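Local coordinates for protein Endonuclease/exonuclease/phosphatase (Beutenbergia cavernae DSM 12333, PDB 4RUW) that is of unknown specific function but belongs to the endonuclease/exonuclease/phosphatase family, pairing a DNase I-like fold with an immunoglobulin-like domain and carrying a bound zinc ion, at residues H155-G161 against T183-P189; V91-E96 against V196-H200; W239-P244 against N368-A372; P273-M279 against H290-D296. All blocks are in the same frame, centred on the assembly; numbering follows the deposited sequence. Where two conformers were deposited one is given.

Contact 1 of 4, residues H155-G161 against T183-P189; sequences HPFVGGG and TVTVDVP
The Phe157 ring takes Val184 CG2 over one face, a CH-pi contact 3.9 Å from CG2 to the ring centroid, while Val186 CG2, in one of that residue's two conformers, meets the ring at its edge, in the ring plane. With its CG anti to the carbonyl carbon (chi1 -63°), Phe157 swings the ring across Val184 at about a right angle. The imidazole of His155 has Val188 CG1 above one face, displaced toward the rim, and Pro189 CD approaches obliquely, 3.3 Å from His155 ND1. In the same Val186 conformer, His155 CB packs on Val186 CG1. The far nitrogen, His155 NE2, is held by Asp90.

Phe157 and Val186 form an antiparallel non-hydrogen-bonded pair. Beside it Asp187 N donates to Pro156 O over 2.8 Å, almost straight at 177° and aligned with the carbonyl bond. Val158 N reaches Thr185 O at 2.8 Å from above the carbonyl plane. On the other side of the sheet from Phe157, Val158 CG2 lies 3.7 Å from Asp187 CB, and Val158 CB rests against Thr185 CG2.

Past Val158 the chain turns a corner through Gly159, whose phi is positive, and direct pairing gives way to water. One molecule contacts Val158 O and Gly160 O and accepts from Thr185 N; a second lies 3.0 Å from Thr183 O.

Strand 157-166 is an edge strand of its mixed sheet. Phe157 packs on Trp127 and Val184 on Val151 of the opposing sheet, so this face is joined by carbon contacts, whereas backbone polar groups parted by the corner are bridged by water.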
# COMPACT_ATOMS: atom_id res chain seq x y z
N HIS A 155 9.18 5.01 17.89
CA HIS A 155 8.31 5.90 18.66
C HIS A 155 7.27 5.08 19.41
O HIS A 155 6.83 4.05 18.93
CB HIS A 155 7.66 6.90 17.72
CG HIS A 155 8.63 7.57 16.81
ND1 HIS A 155 9.63 8.40 17.28
CD2 HIS A 155 8.82 7.48 15.47
CE1 HIS A 155 10.36 8.82 16.26
NE2 HIS A 155 9.88 8.28 15.15
N PRO A 156 6.88 5.54 20.60
CA PRO A 156 5.99 4.72 21.44
C PRO A 156 4.60 4.51 20.85
O PRO A 156 4.08 5.34 20.10
CB PRO A 156 5.91 5.52 22.75
CG PRO A 156 6.27 6.89 22.39
CD PRO A 156 7.25 6.80 21.26
N PHE A 157 4.01 3.38 21.22
CA PHE A 157 2.63 3.10 20.87
C PHE A 157 1.69 3.84 21.82
O PHE A 157 2.04 4.12 22.97
CB PHE A 157 2.35 1.60 20.98
CG PHE A 157 3.16 0.75 20.04
CD1 PHE A 157 3.44 1.18 18.75
CD2 PHE A 157 3.62 -0.49 20.44
CE1 PHE A 157 4.17 0.38 17.89
CE2 PHE A 157 4.36 -1.29 19.58
CZ PHE A 157 4.63 -0.85 18.30
N VAL A 158 0.49 4.15 21.32
CA VAL A 158 -0.59 4.65 22.15
C VAL A 158 -1.59 3.51 22.26
O VAL A 158 -2.25 3.16 21.27
CB VAL A 158 -1.26 5.88 21.51
CG1 VAL A 158 -2.36 6.43 22.42
CG2 VAL A 158 -0.21 6.95 21.20
N GLY A 159 -1.70 2.92 23.44
CA GLY A 159 -2.47 1.70 23.59
C GLY A 159 -1.69 0.55 22.98
O GLY A 159 -0.47 0.62 22.82
N GLY A 160 -2.39 -0.52 22.63
CA GLY A 160 -1.75 -1.71 22.10
C GLY A 160 -2.19 -2.06 20.69
O GLY A 160 -3.02 -1.36 20.09
N GLY A 161 -1.64 -3.14 20.16
CA GLY A 161 -2.04 -3.60 18.84
C GLY A 161 -3.34 -4.37 18.89
O GLY A 161 -3.64 -5.06 19.87
N THR A 183 -3.42 -3.38 13.69
CA THR A 183 -3.52 -1.93 13.79
C THR A 183 -2.93 -1.46 15.11
O THR A 183 -3.26 -1.99 16.17
CB THR A 183 -4.99 -1.46 13.67
OG1 THR A 183 -5.50 -1.86 12.40
CG2 THR A 183 -5.10 0.05 13.82
N VAL A 184 -2.06 -0.45 15.05
CA VAL A 184 -1.50 0.14 16.25
C VAL A 184 -1.25 1.62 16.00
O VAL A 184 -0.93 2.02 14.89
CB VAL A 184 -0.22 -0.59 16.70
CG1 VAL A 184 0.91 -0.40 15.70
CG2 VAL A 184 0.17 -0.18 18.12
N THR A 185 -1.43 2.44 17.03
CA THR A 185 -1.18 3.86 16.92
C THR A 185 0.22 4.17 17.44
O THR A 185 0.60 3.71 18.52
CB THR A 185 -2.21 4.67 17.71
OG1 THR A 185 -3.50 4.41 17.15
CG2 THR A 185 -1.92 6.15 17.63
N VAL A 186 0.97 4.94 16.66
CA VAL A 186 2.30 5.39 17.05
C VAL A 186 2.27 6.89 17.33
O VAL A 186 1.68 7.66 16.57
CB VAL A 186 3.31 5.09 15.93
CG1 VAL A 186 4.68 5.61 16.29
CG2 VAL A 186 3.36 3.60 15.64
N ASP A 187 2.89 7.31 18.43
CA ASP A 187 2.96 8.72 18.78
C ASP A 187 4.29 9.30 18.30
O ASP A 187 5.33 9.11 18.93
CB ASP A 187 2.80 8.91 20.29
CG ASP A 187 2.73 10.36 20.68
OD1 ASP A 187 2.62 11.23 19.79
OD2 ASP A 187 2.78 10.64 21.90
N VAL A 188 4.26 9.97 17.16
CA VAL A 188 5.48 10.44 16.51
C VAL A 188 5.77 11.88 16.89
O VAL A 188 4.95 12.77 16.67
CB VAL A 188 5.34 10.34 14.98
CG1 VAL A 188 6.62 10.78 14.30
CG2 VAL A 188 4.96 8.92 14.57
N PRO A 189 6.95 12.14 17.48
CA PRO A 189 7.32 13.51 17.86
C PRO A 189 7.20 14.46 16.68
O PRO A 189 7.71 14.17 15.60
CB PRO A 189 8.79 13.37 18.29
CG PRO A 189 8.90 11.94 18.73
CD PRO A 189 8.00 11.16 17.83
O HOH W 1 -2.86 1.42 19.37
O HOH W 2 -5.24 -0.38 17.65

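Contact 2 of 4, residues V91-E96 against V196-H200; sequences VVVLNE and VHATH
Val91 CG1 and Val196 CG2 meet tip to tip at one end of a run of apolar contacts between strands 91-95 and 196-200, which lie nearly parallel, 19° apart, with axes 7.3 Å from each other. Val93 sends its two methyls to different partners: CG1 sits 3.6 Å from Ala198 CB, and CG2 slides past Val196 CG1 at 3.9 Å. With CG1 anti to the backbone N (chi1 165°), Val93 turns that methyl onto Ala198 while CG2 lies nearer Val196.

Polar contacts take over toward the C-terminal ends. Asn95 ND2 gives a weak, bent hydrogen bond to Thr199 O, 3.0 Å long with an angle of 130°. The same ND2 also bonds to Asn149, and Asn95 OD1 accepts from the backbone of Asp235, so the amide is fixed from both ends. Its plane is inclined to that of the His200 ring, and Asn95 CB approaches His200 ND1 obliquely.

A water and Glu96 lie at the edge of that ring. The water accepts from Glu96 N and is 2.8 Å from His200 ND1. In the Glu96 conformer described, the bent chain brings OE2 to 3.2 Å from His200 CE1, near the ring plane, with the carboxylate almost perpendicular to the imidazole. The Glu96 side chain is about 8 Å from the bound zinc ion.

Each strand belongs to a different mixed sheet, and their side chains face one another across the buried interior. This is the two-sheet sandwich of the DNase I-like fold, with a polar cluster at the strand ends.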
# COMPACT_ATOMS: atom_id res chain seq x y z
N VAL A 91 8.92 4.00 11.28
CA VAL A 91 8.05 2.86 11.52
C VAL A 91 8.26 1.88 10.37
O VAL A 91 8.37 2.30 9.21
CB VAL A 91 6.56 3.27 11.55
CG1 VAL A 91 5.68 2.06 11.80
CG2 VAL A 91 6.33 4.30 12.63
N VAL A 92 8.34 0.60 10.70
CA VAL A 92 8.43 -0.42 9.68
C VAL A 92 7.38 -1.51 9.90
O VAL A 92 7.13 -1.94 11.02
CB VAL A 92 9.87 -1.01 9.54
CG1 VAL A 92 10.34 -1.62 10.84
CG2 VAL A 92 9.93 -2.03 8.42
N VAL A 93 6.75 -1.90 8.80
CA VAL A 93 5.79 -2.99 8.75
C VAL A 93 6.50 -4.17 8.11
O VAL A 93 7.09 -4.03 7.03
CB VAL A 93 4.56 -2.58 7.92
CG1 VAL A 93 3.73 -3.81 7.55
CG2 VAL A 93 3.74 -1.53 8.67
N LEU A 94 6.46 -5.33 8.77
CA LEU A 94 7.07 -6.54 8.25
C LEU A 94 6.01 -7.63 8.05
O LEU A 94 5.15 -7.83 8.92
CB LEU A 94 8.14 -7.06 9.20
CG LEU A 94 9.27 -6.09 9.53
CD1 LEU A 94 10.21 -6.69 10.57
CD2 LEU A 94 10.02 -5.66 8.28
N ASN A 95 6.08 -8.31 6.91
CA ASN A 95 5.27 -9.49 6.65
C ASN A 95 6.14 -10.74 6.68
O ASN A 95 7.36 -10.65 6.46
CB ASN A 95 4.59 -9.42 5.27
CG ASN A 95 3.77 -8.15 5.06
OD1 ASN A 95 3.86 -7.54 3.99
ND2 ASN A 95 2.96 -7.77 6.03
N GLU A 96 5.52 -11.89 6.94
CA GLU A 96 6.21 -13.18 6.95
C GLU A 96 7.27 -13.26 8.04
O GLU A 96 8.42 -13.63 7.79
CB GLU A 96 6.79 -13.51 5.58
CG GLU A 96 5.73 -13.78 4.53
CD GLU A 96 4.87 -14.98 4.88
OE1 GLU A 96 5.42 -16.10 4.95
OE2 GLU A 96 3.65 -14.81 5.09
N VAL A 196 -1.20 3.06 12.29
CA VAL A 196 -0.52 2.17 11.37
C VAL A 196 -1.30 0.88 11.20
O VAL A 196 -1.54 0.17 12.18
CB VAL A 196 0.91 1.87 11.87
CG1 VAL A 196 1.64 0.91 10.94
CG2 VAL A 196 1.70 3.16 12.06
N HIS A 197 -1.71 0.61 9.97
CA HIS A 197 -2.40 -0.63 9.62
C HIS A 197 -1.44 -1.48 8.80
O HIS A 197 -0.95 -1.05 7.76
CB HIS A 197 -3.64 -0.34 8.79
CG HIS A 197 -4.63 0.57 9.44
ND1 HIS A 197 -5.52 0.14 10.42
CD2 HIS A 197 -4.90 1.89 9.26
CE1 HIS A 197 -6.28 1.15 10.79
NE2 HIS A 197 -5.93 2.22 10.10
N ALA A 198 -1.19 -2.70 9.28
CA ALA A 198 -0.24 -3.63 8.68
C ALA A 198 -0.97 -4.89 8.25
O ALA A 198 -1.66 -5.50 9.06
CB ALA A 198 0.83 -4.00 9.69
N THR A 199 -0.82 -5.31 7.00
CA THR A 199 -1.47 -6.54 6.59
C THR A 199 -0.74 -7.23 5.45
O THR A 199 0.31 -6.76 4.97
CB THR A 199 -2.98 -6.30 6.26
OG1 THR A 199 -3.67 -7.56 6.23
CG2 THR A 199 -3.15 -5.60 4.93
N HIS A 200 -1.31 -8.35 5.03
CA HIS A 200 -0.75 -9.23 4.01
C HIS A 200 -1.96 -10.05 3.54
O HIS A 200 -2.59 -10.75 4.34
CB HIS A 200 0.34 -10.11 4.65
CG HIS A 200 1.04 -11.04 3.71
ND1 HIS A 200 2.05 -11.86 4.14
CD2 HIS A 200 0.88 -11.29 2.39
CE1 HIS A 200 2.49 -12.58 3.12
NE2 HIS A 200 1.79 -12.26 2.06
O HOH W 3 2.57 -12.00 6.89

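Contact 3 of 4, residues W239-P244 against N368-A372; sequences WTTDVP and NRGQA
Two irregular loops face each other here, their nearest CA atoms being those of Thr241 and Asn368, 6.7 Å apart. Gln371 reaches across with its amide: in the conformer described, its NE2 donates to Thr241 OG1 at 2.8 Å, nearly straight at 169°, and to Asp242 O at 3.0 Å. Both acceptors lie close to the amide plane, which fixes the rotation of the amide. Thr241 OG1 sits between its backbone N and carbonyl carbon (chi1 56°), and from there it meets the amide while CG2 turns to Asn368 OD1. The Trp239 indole presents its edge to the same NE2, 3.5 Å from CZ3, with ring and amide planes 80° apart; Val243 CG2 lies over the centre of one indole face. On the other end of the amide, Gln371 OE1 is 3.3 Å from Pro244 CD.

Asn368 ND2 donates to Thr240 O over 2.9 Å, coming from above the carbonyl plane, and Asn368 OD1 is taken by Arg268.

The loop 239-244 follows strand 230-233 and packs against helix 251-260 through Asn251, Asn252 and Gln255, whereas 368-372 leaves strand 360-367 of the immunoglobulin-like domain, so the contact joins the two domains.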
# COMPACT_ATOMS: atom_id res chain seq x y z
N TRP A 239 -1.68 -6.47 -8.17
CA TRP A 239 -1.22 -5.37 -9.00
C TRP A 239 -2.23 -4.24 -8.91
O TRP A 239 -3.32 -4.40 -8.35
CB TRP A 239 -1.15 -5.78 -10.46
CG TRP A 239 -0.24 -6.89 -10.84
CD1 TRP A 239 0.51 -7.70 -10.03
CD2 TRP A 239 0.02 -7.30 -12.19
NE1 TRP A 239 1.23 -8.60 -10.81
CE2 TRP A 239 0.94 -8.37 -12.13
CE3 TRP A 239 -0.45 -6.86 -13.43
CZ2 TRP A 239 1.39 -9.01 -13.28
CZ3 TRP A 239 0.00 -7.49 -14.56
CH2 TRP A 239 0.91 -8.56 -14.49
N THR A 240 -1.91 -3.10 -9.51
CA THR A 240 -2.89 -2.02 -9.59
C THR A 240 -3.91 -2.23 -10.71
O THR A 240 -4.99 -1.64 -10.67
CB THR A 240 -2.24 -0.64 -9.77
OG1 THR A 240 -1.44 -0.67 -10.95
CG2 THR A 240 -1.38 -0.29 -8.57
N THR A 241 -3.58 -3.08 -11.68
CA THR A 241 -4.48 -3.33 -12.81
C THR A 241 -4.66 -4.83 -13.02
O THR A 241 -3.82 -5.64 -12.60
CB THR A 241 -3.96 -2.71 -14.12
OG1 THR A 241 -2.64 -3.20 -14.41
CG2 THR A 241 -3.96 -1.19 -14.05
N ASP A 242 -5.75 -5.20 -13.68
CA ASP A 242 -6.07 -6.61 -13.89
C ASP A 242 -4.91 -7.33 -14.58
O ASP A 242 -4.35 -6.84 -15.56
CB ASP A 242 -7.32 -6.74 -14.76
CG ASP A 242 -8.57 -6.21 -14.09
OD1 ASP A 242 -8.59 -6.01 -12.85
OD2 ASP A 242 -9.57 -6.01 -14.81
N VAL A 243 -4.58 -8.52 -14.08
CA VAL A 243 -3.54 -9.33 -14.69
C VAL A 243 -4.09 -9.90 -15.99
O VAL A 243 -5.08 -10.63 -15.97
CB VAL A 243 -3.11 -10.47 -13.74
CG1 VAL A 243 -2.10 -11.38 -14.41
CG2 VAL A 243 -2.55 -9.91 -12.45
N PRO A 244 -3.47 -9.57 -17.13
CA PRO A 244 -4.08 -9.96 -18.41
C PRO A 244 -4.14 -11.46 -18.65
O PRO A 244 -4.98 -11.91 -19.43
CB PRO A 244 -3.18 -9.27 -19.46
CG PRO A 244 -1.90 -8.98 -18.75
CD PRO A 244 -2.28 -8.73 -17.31
N ASN A 368 -5.58 4.53 -14.50
CA ASN A 368 -5.27 3.19 -14.03
C ASN A 368 -5.65 2.17 -15.09
O ASN A 368 -6.56 1.37 -14.92
CB ASN A 368 -5.97 2.90 -12.71
CG ASN A 368 -5.30 1.77 -11.95
OD1 ASN A 368 -4.07 1.67 -11.94
ND2 ASN A 368 -6.10 0.92 -11.33
N ARG A 369 -4.92 2.23 -16.19
CA ARG A 369 -5.27 1.52 -17.40
C ARG A 369 -3.99 1.29 -18.18
O ARG A 369 -3.16 2.19 -18.29
CB ARG A 369 -6.23 2.42 -18.18
CG ARG A 369 -6.83 1.88 -19.45
CD ARG A 369 -7.86 2.89 -19.94
NE ARG A 369 -8.30 2.63 -21.30
CZ ARG A 369 -9.51 2.18 -21.63
NH1 ARG A 369 -10.42 1.95 -20.68
NH2 ARG A 369 -9.82 1.97 -22.90
N GLY A 370 -3.82 0.06 -18.68
CA GLY A 370 -2.67 -0.28 -19.48
C GLY A 370 -1.47 -0.70 -18.66
O GLY A 370 -1.33 -0.32 -17.50
N GLN A 371 -0.60 -1.48 -19.28
CA GLN A 371 0.64 -1.91 -18.66
C GLN A 371 1.82 -1.48 -19.53
O GLN A 371 2.36 -0.39 -19.35
CB GLN A 371 0.60 -3.42 -18.37
CG GLN A 371 -0.23 -3.73 -17.13
CD GLN A 371 -1.06 -5.01 -17.22
OE1 GLN A 371 -0.87 -5.83 -18.12
NE2 GLN A 371 -1.98 -5.18 -16.28
N ALA A 372 2.20 -2.29 -20.51
CA ALA A 372 3.31 -1.94 -21.39
C ALA A 372 2.92 -0.90 -22.43
O ALA A 372 3.75 -0.11 -22.87
CB ALA A 372 3.86 -3.18 -22.07

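Contact 4 of 4, residues P273-M279 against H290-D296; sequences PGAGPTM and HPDRRID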
# COMPACT_ATOMS: atom_id res chain seq x y z
N PRO A 273 5.40 3.66 -11.06
CA PRO A 273 5.18 2.29 -10.57
C PRO A 273 6.08 1.26 -11.25
O PRO A 273 6.58 0.36 -10.57
CB PRO A 273 3.70 2.05 -10.89
CG PRO A 273 3.09 3.43 -10.71
CD PRO A 273 4.12 4.35 -11.34
N GLY A 274 6.32 1.40 -12.56
CA GLY A 274 7.11 0.43 -13.28
C GLY A 274 8.57 0.41 -12.87
O GLY A 274 9.29 -0.55 -13.20
N ALA A 275 9.02 1.44 -12.16
CA ALA A 275 10.39 1.49 -11.64
C ALA A 275 10.49 0.83 -10.26
O ALA A 275 11.58 0.70 -9.72
CB ALA A 275 10.88 2.92 -11.57
N GLY A 276 9.36 0.43 -9.70
CA GLY A 276 9.37 -0.14 -8.37
C GLY A 276 8.63 -1.45 -8.17
O GLY A 276 7.85 -1.58 -7.23
N PRO A 277 8.89 -2.46 -9.03
CA PRO A 277 8.34 -3.78 -8.70
C PRO A 277 8.95 -4.22 -7.37
O PRO A 277 10.05 -3.79 -7.02
CB PRO A 277 8.82 -4.66 -9.85
CG PRO A 277 10.11 -4.01 -10.29
CD PRO A 277 9.88 -2.53 -10.12
N THR A 278 8.22 -5.05 -6.63
CA THR A 278 8.63 -5.38 -5.27
C THR A 278 8.95 -6.85 -5.10
O THR A 278 9.28 -7.30 -4.01
CB THR A 278 7.59 -4.89 -4.24
OG1 THR A 278 6.33 -5.52 -4.49
CG2 THR A 278 7.44 -3.38 -4.33
N MSE A 279 8.85 -7.61 -6.19
CA MSE A 279 9.41 -8.95 -6.23
C MSE A 279 10.87 -8.79 -6.63
O MSE A 279 11.17 -8.25 -7.69
CB MSE A 279 8.70 -9.81 -7.27
CG MSE A 279 7.23 -10.05 -6.97
SE MSE A 279 6.96 -10.80 -5.20
CE MSE A 279 8.07 -12.40 -5.37
N HIS A 290 7.24 -8.02 -15.61
CA HIS A 290 8.04 -7.63 -14.45
C HIS A 290 7.80 -6.23 -13.89
O HIS A 290 7.68 -6.09 -12.67
CB HIS A 290 9.51 -7.99 -14.69
CG HIS A 290 9.68 -9.45 -14.88
ND1 HIS A 290 9.59 -10.34 -13.84
CD2 HIS A 290 9.80 -10.19 -16.01
CE1 HIS A 290 9.70 -11.57 -14.31
NE2 HIS A 290 9.82 -11.51 -15.62
N PRO A 291 7.67 -5.20 -14.76
CA PRO A 291 7.43 -3.86 -14.20
C PRO A 291 6.06 -3.73 -13.54
O PRO A 291 5.83 -2.75 -12.82
CB PRO A 291 7.53 -2.94 -15.42
CG PRO A 291 8.40 -3.69 -16.38
CD PRO A 291 7.99 -5.13 -16.20
N ASP A 292 5.17 -4.70 -13.76
CA ASP A 292 3.84 -4.67 -13.17
C ASP A 292 3.79 -5.32 -11.79
O ASP A 292 2.81 -5.15 -11.06
CB ASP A 292 2.84 -5.37 -14.09
CG ASP A 292 2.84 -4.81 -15.48
OD1 ASP A 292 2.71 -3.57 -15.62
OD2 ASP A 292 3.01 -5.59 -16.44
N ARG A 293 4.84 -6.05 -11.43
CA ARG A 293 4.86 -6.85 -10.20
C ARG A 293 5.22 -6.04 -8.96
O ARG A 293 6.14 -6.37 -8.20
CB ARG A 293 5.72 -8.09 -10.36
CG ARG A 293 5.08 -9.11 -11.29
CD ARG A 293 5.87 -10.39 -11.39
NE ARG A 293 5.08 -11.41 -12.06
CZ ARG A 293 5.55 -12.59 -12.45
NH1 ARG A 293 6.83 -12.89 -12.23
NH2 ARG A 293 4.75 -13.45 -13.05
N ARG A 294 4.48 -4.95 -8.77
CA ARG A 294 4.55 -4.11 -7.58
C ARG A 294 3.33 -4.48 -6.76
O ARG A 294 2.20 -4.16 -7.13
CB ARG A 294 4.52 -2.63 -7.98
CG ARG A 294 4.65 -1.67 -6.80
CD ARG A 294 4.77 -0.24 -7.27
NE ARG A 294 3.53 0.28 -7.84
CZ ARG A 294 2.63 0.99 -7.16
NH1 ARG A 294 2.83 1.28 -5.88
NH2 ARG A 294 1.54 1.44 -7.77
N ILE A 295 3.56 -5.20 -5.65
CA ILE A 295 2.46 -5.77 -4.87
C ILE A 295 2.58 -5.45 -3.39
O ILE A 295 1.72 -5.87 -2.60
CB ILE A 295 2.34 -7.31 -5.10
CG1 ILE A 295 3.62 -8.03 -4.67
CG2 ILE A 295 1.97 -7.63 -6.55
CD1 ILE A 295 3.48 -9.54 -4.69
N ASP A 296 3.63 -4.73 -3.01
CA ASP A 296 3.83 -4.24 -1.65
C ASP A 296 3.62 -2.74 -1.71
O ASP A 296 4.19 -2.07 -2.57
CB ASP A 296 5.25 -4.53 -1.19
CG ASP A 296 5.56 -6.01 -1.07
OD1 ASP A 296 5.94 -6.65 -2.09
OD2 ASP A 296 5.47 -6.55 0.05
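The loop between helix 266-270 and strand 296-300 of the DNase I-like domain folds back on itself here, and Thr278 joins its two arms. Thr278 OG1 donates to the anti lone pair of Asp296 OD1 at 2.7 Å and accepts from Ile295 N at 3.0 Å, the latter bond nearly straight at 172°. A chi1 of 60° sets this hydroxyl between the backbone N and carbonyl carbon, facing the opposite arm. Thr278 N in turn donates to Arg293 O over 2.9 Å; Arg293 is the centre of an inverse gamma turn.

Around this core the packing is mixed. Met279, present as selenomethionine, brings its SE to 3.7 Å from Ile295 CD1. The Arg294 chain runs its CG past Gly276 O, then bends at chi3 (70°) to place NE 3.5 Å from Pro273 CB, and its guanidinium forms a salt bridge with Asp265. At the far end, Gly274 CA points at Pro291 O in a CA-H...O contact.

Asp296 OD1 also bonds His321, so one carboxylate oxygen ties together Thr278 and that histidine. With bonds to both Ile295 N and Asp296, the buried Thr278 hydroxyl is used as donor and acceptor, linking the two arms through bonds in both directions.

Contacts 1 and 2 adjoin: their centres lie 13 Å apart, strands 179-188 and 192-200 are neighbours in one sheet, and Val184 O probably bonds Val196 N. Along the chain contact 1 is nested inside the loop closed by contact 2, which spans the two sheets. Contacts 3 and 4 come later, and along the chain contact 4 lies inside the loop closed by contact 3; their centres are 11 Å apart, and Gln371 packs on Asp292 and Trp239 on Ile295. Contacts 1 and 3 sit on opposite sides of the chain's centre, about 35 Å between centres. The set thus runs from the sheet edge through the sandwich core and the 273-296 loop to the junction with the immunoglobulin-like domain.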